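PDB 2O0A: S.cerevisiae chromosome XVI reading frame ORF YPL253c from Saccharomyces cerevisiae, which recruits the minus-end-directed motor Kar3 to microtubules, targets or maintains it at the spindle pole body, and has a motor homology domain that lacks a nucleotide-binding site. Local coordinates for residues Asn93-Leu107 with Thr262-Asn275. Sequence-based numbering, arbitrary orientation.
Sequences NFNLISLSTTPHGSL and TKSFFLLNLNDSKN. With EDO (1,2-ethanediol), chain B.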
ATOM      1  N   ASN A  93       3.890  13.937  -0.508  1.00 15.02           N
ATOM      2  CA  ASN A  93       3.870  12.776  -1.409  1.00 13.93           C
ATOM      3  C   ASN A  93       4.000  11.513  -0.584  1.00 14.59           C
ATOM      4  O   ASN A  93       4.755  11.478   0.408  1.00 14.43           O
ATOM      5  CB  ASN A  93       5.002  12.877  -2.428  1.00 14.85           C
ATOM      6  CG  ASN A  93       4.893  14.115  -3.271  1.00 16.56           C
ATOM      7  OD1 ASN A  93       3.792  14.640  -3.525  1.00 16.25           O
ATOM      8  ND2 ASN A  93       6.049  14.615  -3.698  1.00 20.19           N
ATOM      9  N   PHE A  94       3.243  10.486  -0.957  1.00 13.03           N
ATOM     10  CA  PHE A  94       3.096   9.347  -0.070  1.00 12.72           C
ATOM     11  C   PHE A  94       2.822   8.059  -0.811  1.00 12.75           C
ATOM     12  O   PHE A  94       2.619   8.052  -2.010  1.00 12.69           O
ATOM     13  CB  PHE A  94       2.043   9.612   1.020  1.00 12.97           C
ATOM     14  CG  PHE A  94       0.607   9.745   0.532  1.00 11.59           C
ATOM     15  CD1 PHE A  94      -0.347   8.827   0.949  1.00 13.79           C
ATOM     16  CD2 PHE A  94       0.195  10.823  -0.283  1.00 12.89           C
ATOM     17  CE1 PHE A  94      -1.681   8.934   0.562  1.00 12.27           C
ATOM     18  CE2 PHE A  94      -1.144  10.960  -0.668  1.00 11.45           C
ATOM     19  CZ  PHE A  94      -2.090  10.002  -0.248  1.00 13.10           C
ATOM     20  N   ASN A  95       2.817   6.959  -0.072  1.00 12.83           N
ATOM     21  CA  ASN A  95       2.657   5.665  -0.722  1.00 11.91           C
ATOM     22  C   ASN A  95       1.896   4.661   0.106  1.00 11.38           C
ATOM     23  O   ASN A  95       1.668   4.848   1.311  1.00 11.17           O
ATOM     24  CB  ASN A  95       4.021   5.103  -1.172  1.00 12.34           C
ATOM     25  CG  ASN A  95       4.889   4.647  -0.022  1.00 11.98           C
ATOM     26  OD1 ASN A  95       4.508   3.778   0.770  1.00 11.56           O
ATOM     27  ND2 ASN A  95       6.102   5.210   0.067  1.00 13.30           N
ATOM     28  N   LEU A  96       1.471   3.604  -0.588  1.00 11.01           N
ATOM     29  CA  LEU A  96       0.965   2.392   0.030  1.00 11.23           C
ATOM     30  C   LEU A  96       1.692   1.254  -0.661  1.00 10.99           C
ATOM     31  O   LEU A  96       1.559   1.064  -1.867  1.00 11.24           O
ATOM     32  CB  LEU A  96      -0.554   2.293  -0.172  1.00 10.55           C
ATOM     33  CG  LEU A  96      -1.240   0.989   0.236  1.00 11.11           C
ATOM     34  CD1 LEU A  96      -0.916   0.625   1.678  1.00 13.72           C
ATOM     35  CD2 LEU A  96      -2.764   1.045   0.004  1.00 11.85           C
ATOM     36  N   ILE A  97       2.509   0.530   0.101  1.00 11.67           N
ATOM     37  CA  ILE A  97       3.298  -0.576  -0.445  1.00 11.58           C
ATOM     38  C   ILE A  97       2.681  -1.870   0.071  1.00 11.77           C
ATOM     39  O   ILE A  97       2.770  -2.163   1.266  1.00 11.66           O
ATOM     40  CB  ILE A  97       4.787  -0.445  -0.053  1.00 11.58           C
ATOM     41  CG1 ILE A  97       5.354   0.826  -0.686  1.00 12.16           C
ATOM     42  CG2 ILE A  97       5.584  -1.705  -0.521  1.00 13.51           C
ATOM     43  CD1 ILE A  97       6.700   1.277  -0.127  1.00 12.81           C
ATOM     44  N   SER A  98       2.027  -2.605  -0.837  1.00 11.69           N
ATOM     45  CA  SER A  98       1.238  -3.771  -0.476  1.00 12.08           C
ATOM     46  C   SER A  98       1.957  -5.058  -0.893  1.00 12.83           C
ATOM     47  O   SER A  98       2.277  -5.226  -2.070  1.00 12.66           O
ATOM     48  CB  SER A  98      -0.153  -3.686  -1.111  1.00 12.17           C
ATOM     49  OG  SER A  98      -0.940  -4.817  -0.746  1.00 13.18           O
ATOM     50  N   LEU A  99       2.213  -5.926   0.089  1.00 12.92           N
ATOM     51  CA  LEU A  99       2.838  -7.236  -0.138  1.00 13.72           C
ATOM     52  C   LEU A  99       1.784  -8.317  -0.024  1.00 14.62           C
ATOM     53  O   LEU A  99       1.035  -8.385   0.965  1.00 13.61           O
ATOM     54  CB  LEU A  99       3.927  -7.478   0.918  1.00 13.57           C
ATOM     55  CG  LEU A  99       5.285  -6.796   0.722  1.00 15.48           C
ATOM     56  CD1 LEU A  99       5.194  -5.292   0.702  1.00 17.69           C
ATOM     57  CD2 LEU A  99       6.274  -7.243   1.793  1.00 16.21           C
ATOM     58  N   SER A 100       1.729  -9.165  -1.042  1.00 15.01           N
ATOM     59  CA  SER A 100       0.730 -10.235  -1.129  1.00 16.96           C
ATOM     60  C   SER A 100       1.413 -11.434  -1.738  1.00 17.88           C
ATOM     61  O   SER A 100       2.396 -11.278  -2.448  1.00 17.58           O
ATOM     62  CB  SER A 100      -0.412  -9.816  -2.034  1.00 17.26           C
ATOM     63  OG  SER A 100      -1.204  -8.773  -1.444  1.00 18.41           O
ATOM     64  N   THR A 101       0.902 -12.635  -1.472  1.00 18.95           N
ATOM     65  CA  THR A 101       1.465 -13.825  -2.128  1.00 20.01           C
ATOM     66  C   THR A 101       0.455 -14.506  -3.059  1.00 20.73           C
ATOM     67  O   THR A 101       0.746 -15.559  -3.658  1.00 21.13           O
ATOM     68  CB  THR A 101       2.022 -14.852  -1.105  1.00 20.33           C
ATOM     69  OG1 THR A 101       0.981 -15.214  -0.190  1.00 21.38           O
ATOM     70  CG2 THR A 101       3.218 -14.275  -0.345  1.00 21.32           C
ATOM     71  N   THR A 102      -0.729 -13.909  -3.167  1.00 21.11           N
ATOM     72  CA  THR A 102      -1.784 -14.371  -4.061  1.00 21.77           C
ATOM     73  C   THR A 102      -2.346 -13.165  -4.809  1.00 22.03           C
ATOM     74  O   THR A 102      -2.138 -12.025  -4.379  1.00 20.99           O
ATOM     75  CB  THR A 102      -2.921 -15.059  -3.288  1.00 21.80           C
ATOM     76  OG1 THR A 102      -3.461 -14.163  -2.302  1.00 24.10           O
ATOM     77  CG2 THR A 102      -2.427 -16.326  -2.609  1.00 23.55           C
ATOM     78  N   PRO A 103      -3.033 -13.403  -5.941  0.70 21.85           N
ATOM     79  CA  PRO A 103      -3.672 -12.310  -6.674  1.00 21.94           C
ATOM     80  C   PRO A 103      -4.528 -11.446  -5.758  1.00 20.87           C
ATOM     81  O   PRO A 103      -5.354 -11.968  -4.989  1.00 21.27           O
ATOM     82  CB  PRO A 103      -4.545 -13.046  -7.690  1.00 22.54           C
ATOM     83  CG  PRO A 103      -3.793 -14.301  -7.958  1.00 22.76           C
ATOM     84  CD  PRO A 103      -3.222 -14.702  -6.622  1.00 22.74           C
ATOM     85  N   HIS A 104      -4.317 -10.129  -5.822  1.00 19.63           N
ATOM     86  CA  HIS A 104      -5.056  -9.197  -4.980  1.00 18.07           C
ATOM     87  C   HIS A 104      -5.667  -8.010  -5.743  1.00 16.70           C
ATOM     88  O   HIS A 104      -5.603  -6.835  -5.298  1.00 16.39           O
ATOM     89  CB  HIS A 104      -4.152  -8.702  -3.853  1.00 17.88           C
ATOM     90  CG  HIS A 104      -4.190  -9.564  -2.624  0.50 18.54           C
ATOM     91  ND1 HIS A 104      -4.757  -9.147  -1.438  0.50 19.43           N
ATOM     92  CD2 HIS A 104      -3.745 -10.824  -2.403  0.50 18.70           C
ATOM     93  CE1 HIS A 104      -4.657 -10.114  -0.541  0.50 19.90           C
ATOM     94  NE2 HIS A 104      -4.042 -11.141  -1.098  0.60 19.74           N
ATOM     95  N   GLY A 105      -6.299  -8.293  -6.880  1.00 16.28           N
ATOM     96  CA  GLY A 105      -6.985  -7.243  -7.640  1.00 16.11           C
ATOM     97  C   GLY A 105      -8.092  -6.532  -6.884  1.00 15.98           C
ATOM     98  O   GLY A 105      -8.355  -5.346  -7.123  1.00 16.18           O
ATOM     99  N   SER A 106      -8.757  -7.235  -5.968  1.00 16.81           N
ATOM    100  CA  SER A 106      -9.850  -6.632  -5.217  1.00 16.88           C
ATOM    101  C   SER A 106      -9.373  -5.452  -4.360  1.00 15.87           C
ATOM    102  O   SER A 106     -10.111  -4.477  -4.162  1.00 15.32           O
ATOM    103  CB  SER A 106     -10.562  -7.675  -4.341  1.00 18.08           C
ATOM    104  OG  SER A 106      -9.673  -8.171  -3.368  1.00 21.44           O
ATOM    105  N   LEU A 107      -8.142  -5.540  -3.854  1.00 14.11           N
ATOM    106  CA  LEU A 107      -7.577  -4.448  -3.050  1.00 13.16           C
ATOM    107  C   LEU A 107      -7.354  -3.213  -3.914  1.00 12.51           C
ATOM    108  O   LEU A 107      -7.668  -2.079  -3.509  1.00 11.23           O
ATOM    109  CB  LEU A 107      -6.270  -4.874  -2.371  1.00 14.28           C
ATOM    110  CG  LEU A 107      -5.750  -3.868  -1.344  1.00 14.39           C
ATOM    111  CD1 LEU A 107      -6.627  -3.859  -0.050  1.00 15.56           C
ATOM    112  CD2 LEU A 107      -4.297  -4.156  -1.004  1.00 17.48           C
ATOM    113  N   THR A 262       9.264   9.778   0.140  1.00 18.79           N
ATOM    114  CA  THR A 262       7.811   9.890   0.335  1.00 17.33           C
ATOM    115  C   THR A 262       7.443   9.279   1.679  1.00 17.02           C
ATOM    116  O   THR A 262       8.241   8.524   2.257  1.00 17.81           O
ATOM    117  CB  THR A 262       6.980   9.224  -0.827  1.00 17.34           C
ATOM    118  OG1 THR A 262       7.138   7.799  -0.791  1.00 16.63           O
ATOM    119  CG2 THR A 262       7.428   9.710  -2.187  1.00 16.08           C
ATOM    120  N   LYS A 263       6.259   9.619   2.187  1.00 16.44           N
ATOM    121  CA  LYS A 263       5.725   8.978   3.379  1.00 16.06           C
ATOM    122  C   LYS A 263       5.274   7.582   2.979  1.00 15.15           C
ATOM    123  O   LYS A 263       4.665   7.417   1.932  1.00 15.14           O
ATOM    124  CB  LYS A 263       4.517   9.731   3.940  1.00 17.23           C
ATOM    125  CG  LYS A 263       4.789  11.147   4.419  1.00 19.71           C
ATOM    126  CD  LYS A 263       5.540  11.139   5.731  1.00 23.01           C
ATOM    127  CE  LYS A 263       4.632  10.899   6.918  1.00 24.27           C
ATOM    128  NZ  LYS A 263       5.420  10.919   8.199  1.00 26.23           N
ATOM    129  N   SER A 264       5.576   6.601   3.825  1.00 15.34           N
ATOM    130  CA  SER A 264       5.280   5.189   3.517  1.00 14.13           C
ATOM    131  C   SER A 264       4.256   4.522   4.430  1.00 13.73           C
ATOM    132  O   SER A 264       4.106   4.841   5.613  1.00 14.34           O
ATOM    133  CB  SER A 264       6.561   4.331   3.540  1.00 13.56           C
ATOM    134  OG  SER A 264       7.523   4.761   2.595  1.00 15.30           O
ATOM    135  N   PHE A 265       3.567   3.544   3.857  1.00 12.62           N
ATOM    136  CA  PHE A 265       2.645   2.707   4.609  1.00 11.71           C
ATOM    137  C   PHE A 265       2.808   1.307   4.042  1.00 11.87           C
ATOM    138  O   PHE A 265       2.402   1.050   2.901  1.00 11.94           O
ATOM    139  CB  PHE A 265       1.216   3.226   4.368  1.00 11.89           C
ATOM    140  CG  PHE A 265       0.127   2.571   5.204  1.00 12.52           C
ATOM    141  CD1 PHE A 265      -0.649   3.354   6.068  1.00 10.84           C
ATOM    142  CD2 PHE A 265      -0.203   1.208   5.057  1.00 10.74           C
ATOM    143  CE1 PHE A 265      -1.709   2.803   6.808  1.00 12.72           C
ATOM    144  CE2 PHE A 265      -1.251   0.647   5.809  1.00 12.54           C
ATOM    145  CZ  PHE A 265      -2.009   1.451   6.680  1.00 10.91           C
ATOM    146  N   PHE A 266       3.400   0.395   4.819  1.00 12.09           N
ATOM    147  CA  PHE A 266       3.536  -0.991   4.358  1.00 13.15           C
ATOM    148  C   PHE A 266       2.339  -1.799   4.815  1.00 12.44           C
ATOM    149  O   PHE A 266       1.943  -1.738   5.978  1.00 13.08           O
ATOM    150  CB  PHE A 266       4.833  -1.612   4.892  1.00 13.17           C
ATOM    151  CG  PHE A 266       6.072  -1.103   4.209  1.00 13.44           C
ATOM    152  CD1 PHE A 266       6.627  -1.805   3.138  1.00 14.63           C
ATOM    153  CD2 PHE A 266       6.673   0.099   4.613  1.00 15.02           C
ATOM    154  CE1 PHE A 266       7.789  -1.325   2.502  1.00 15.09           C
ATOM    155  CE2 PHE A 266       7.833   0.576   3.968  1.00 15.60           C
ATOM    156  CZ  PHE A 266       8.381  -0.137   2.924  1.00 15.71           C
ATOM    157  N   LEU A 267       1.783  -2.571   3.887  1.00 12.10           N
ATOM    158  CA  LEU A 267       0.636  -3.414   4.145  1.00 12.14           C
ATOM    159  C   LEU A 267       1.021  -4.855   3.806  1.00 12.38           C
ATOM    160  O   LEU A 267       1.372  -5.152   2.663  1.00 13.08           O
ATOM    161  CB  LEU A 267      -0.564  -2.963   3.293  1.00 11.19           C
ATOM    162  CG  LEU A 267      -1.841  -3.770   3.528  1.00 11.74           C
ATOM    163  CD1 LEU A 267      -2.348  -3.644   4.972  1.00 14.18           C
ATOM    164  CD2 LEU A 267      -2.947  -3.368   2.523  1.00 13.32           C
ATOM    165  N   LEU A 268       0.996  -5.727   4.810  1.00 13.28           N
ATOM    166  CA  LEU A 268       1.358  -7.128   4.592  1.00 13.81           C
ATOM    167  C   LEU A 268       0.101  -7.968   4.625  1.00 13.77           C
ATOM    168  O   LEU A 268      -0.566  -8.059   5.646  1.00 14.50           O
ATOM    169  CB  LEU A 268       2.402  -7.600   5.613  1.00 14.64           C
ATOM    170  CG  LEU A 268       3.830  -7.221   5.170  1.00 18.53           C
ATOM    171  CD1 LEU A 268       4.066  -5.711   5.157  1.00 20.83           C
ATOM    172  CD2 LEU A 268       4.852  -7.873   6.063  1.00 20.75           C
ATOM    173  N   ASN A 269      -0.235  -8.548   3.482  1.00 14.71           N
ATOM    174  CA  ASN A 269      -1.460  -9.335   3.358  1.00 14.79           C
ATOM    175  C   ASN A 269      -1.143 -10.794   3.614  1.00 15.55           C
ATOM    176  O   ASN A 269      -0.497 -11.446   2.788  1.00 16.26           O
ATOM    177  CB  ASN A 269      -2.095  -9.143   1.976  1.00 14.21           C
ATOM    178  CG  ASN A 269      -2.521  -7.711   1.738  1.00 14.81           C
ATOM    179  OD1 ASN A 269      -3.577  -7.271   2.216  1.00 16.63           O
ATOM    180  ND2 ASN A 269      -1.701  -6.961   0.990  1.00 14.82           N
ATOM    181  N   LEU A 270      -1.604 -11.296   4.756  1.00 15.73           N
ATOM    182  CA  LEU A 270      -1.234 -12.634   5.211  1.00 16.81           C
ATOM    183  C   LEU A 270      -2.429 -13.560   5.071  1.00 17.35           C
ATOM    184  O   LEU A 270      -3.389 -13.476   5.828  1.00 16.51           O
ATOM    185  CB  LEU A 270      -0.723 -12.594   6.659  1.00 16.78           C
ATOM    186  CG  LEU A 270       0.356 -11.583   7.069  1.00 17.76           C
ATOM    187  CD1 LEU A 270       0.711 -11.788   8.530  1.00 18.25           C
ATOM    188  CD2 LEU A 270       1.620 -11.660   6.186  1.00 18.90           C
ATOM    189  N   ASN A 271      -2.370 -14.438   4.078  1.00 18.36           N
ATOM    190  CA  ASN A 271      -3.489 -15.322   3.792  1.00 20.66           C
ATOM    191  C   ASN A 271      -3.001 -16.660   3.279  1.00 21.66           C
ATOM    192  O   ASN A 271      -3.746 -17.399   2.646  1.00 22.12           O
ATOM    193  CB  ASN A 271      -4.406 -14.668   2.754  1.00 20.80           C
ATOM    194  CG  ASN A 271      -3.793 -14.650   1.366  1.00 21.49           C
ATOM    195  OD1 ASN A 271      -2.566 -14.703   1.211  1.00 22.82           O
ATOM    196  ND2 ASN A 271      -4.643 -14.595   0.345  1.00 25.63           N
ATOM    197  N   ASP A 272      -1.740 -16.958   3.567  1.00 22.77           N
ATOM    198  CA  ASP A 272      -1.009 -18.020   2.895  1.00 23.99           C
ATOM    199  C   ASP A 272      -0.058 -18.672   3.897  1.00 23.88           C
ATOM    200  O   ASP A 272       1.013 -18.141   4.199  1.00 23.26           O
ATOM    201  CB  ASP A 272      -0.228 -17.371   1.750  1.00 25.07           C
ATOM    202  CG  ASP A 272       0.440 -18.363   0.837  1.00 27.53           C
ATOM    203  OD1 ASP A 272       0.127 -19.575   0.888  1.00 31.14           O
ATOM    204  OD2 ASP A 272       1.288 -17.903   0.042  1.00 31.31           O
ATOM    205  N   SER A 273      -0.435 -19.840   4.412  1.00 23.65           N
ATOM    206  CA  SER A 273       0.385 -20.485   5.428  1.00 23.76           C
ATOM    207  C   SER A 273       1.839 -20.749   5.029  1.00 23.84           C
ATOM    208  O   SER A 273       2.748 -20.536   5.824  1.00 24.36           O
ATOM    209  CB  SER A 273      -0.277 -21.772   5.906  1.00 23.72           C
ATOM    210  OG  SER A 273      -1.433 -21.449   6.647  1.00 23.74           O
ATOM    211  N   LYS A 274       2.064 -21.198   3.797  1.00 24.99           N
ATOM    212  CA  LYS A 274       3.421 -21.571   3.385  1.00 25.11           C
ATOM    213  C   LYS A 274       4.382 -20.381   3.369  1.00 25.20           C
ATOM    214  O   LYS A 274       5.561 -20.539   3.631  1.00 25.28           O
ATOM    215  CB  LYS A 274       3.429 -22.333   2.055  1.00 25.91           C
ATOM    216  CG  LYS A 274       3.024 -21.532   0.845  1.00 27.63           C
ATOM    217  CD  LYS A 274       3.249 -22.356  -0.411  0.60 28.21           C
ATOM    218  CE  LYS A 274       3.480 -21.470  -1.614  0.70 28.64           C
ATOM    219  NZ  LYS A 274       4.286 -22.170  -2.659  0.40 29.11           N
ATOM    220  N   ASN A 275       3.844 -19.185   3.141  1.00 24.80           N
ATOM    221  CA  ASN A 275       4.672 -17.985   3.042  1.00 24.75           C
ATOM    222  C   ASN A 275       4.658 -17.047   4.248  1.00 24.06           C
ATOM    223  O   ASN A 275       5.404 -16.070   4.278  1.00 23.78           O
ATOM    224  CB  ASN A 275       4.325 -17.212   1.764  1.00 24.69           C
ATOM    225  CG  ASN A 275       4.601 -18.019   0.507  1.00 26.65           C
ATOM    226  OD1 ASN A 275       3.821 -17.995  -0.443  1.00 29.35           O
ATOM    227  ND2 ASN A 275       5.711 -18.748   0.505  1.00 28.40           N
TER
HETATM  228  C1  EDO B 700      -5.897  -9.604   3.299  1.00 30.74           C
HETATM  229  O1  EDO B 700      -6.047  -8.940   2.045  1.00 33.11           O
HETATM  230  C2  EDO B 700      -5.433 -11.042   3.044  1.00 30.91           C
HETATM  231  O2  EDO B 700      -5.818 -11.426   1.710  1.00 27.06           O
HETATM  232  O   HOH W   1      -1.438 -12.563   0.161  1.00 20.74           O
HETATM  233  O   HOH W   2       0.506 -13.903   2.287  1.00 23.11           O
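Strands 94-99 and 265-270 run parallel, their axes approaching to 4.7 Å with directions 20° from each other, and Ile97, Ser98 and Leu99 pair with Phe266, Leu267 and Leu268. They are neighbours in the central sheet of the kinesin motor homology fold. Strand 27-32 lies beyond 265-270, and strand 221-228 beyond 94-99. On one face Ile97 and Phe266 lie side by side. CD1 of Ile97 makes an off-centre CH-pi contact with the Phe266 ring, 4.2 Å from its centroid; helix 276-289 packs on this face. On the other, CD1 of Leu96 meets CD2 of Phe265 at 3.5 Å, next to helix 72-89.

The Asn95 amide bridges the strand starts. Its CG lies between the backbone N and the carbonyl carbon (chi1 71°), which carries the amide across to residues 262-265. ND2 donates to Ser264 OG and to Thr262 OG1, which also hydrogen-bonds Leu258 O. OD1 accepts from Phe265 N, which stands above the carbonyl plane. A leucine here would probably leave Phe265 N without this acceptor and the two hydroxyls without their shared donor. Past the strands, Asn271 ND2 donates to Thr102 OG1. Thr101 OG1 donates to Asp272 OD2 at 2.7 Å, on the anti side of the carboxylate.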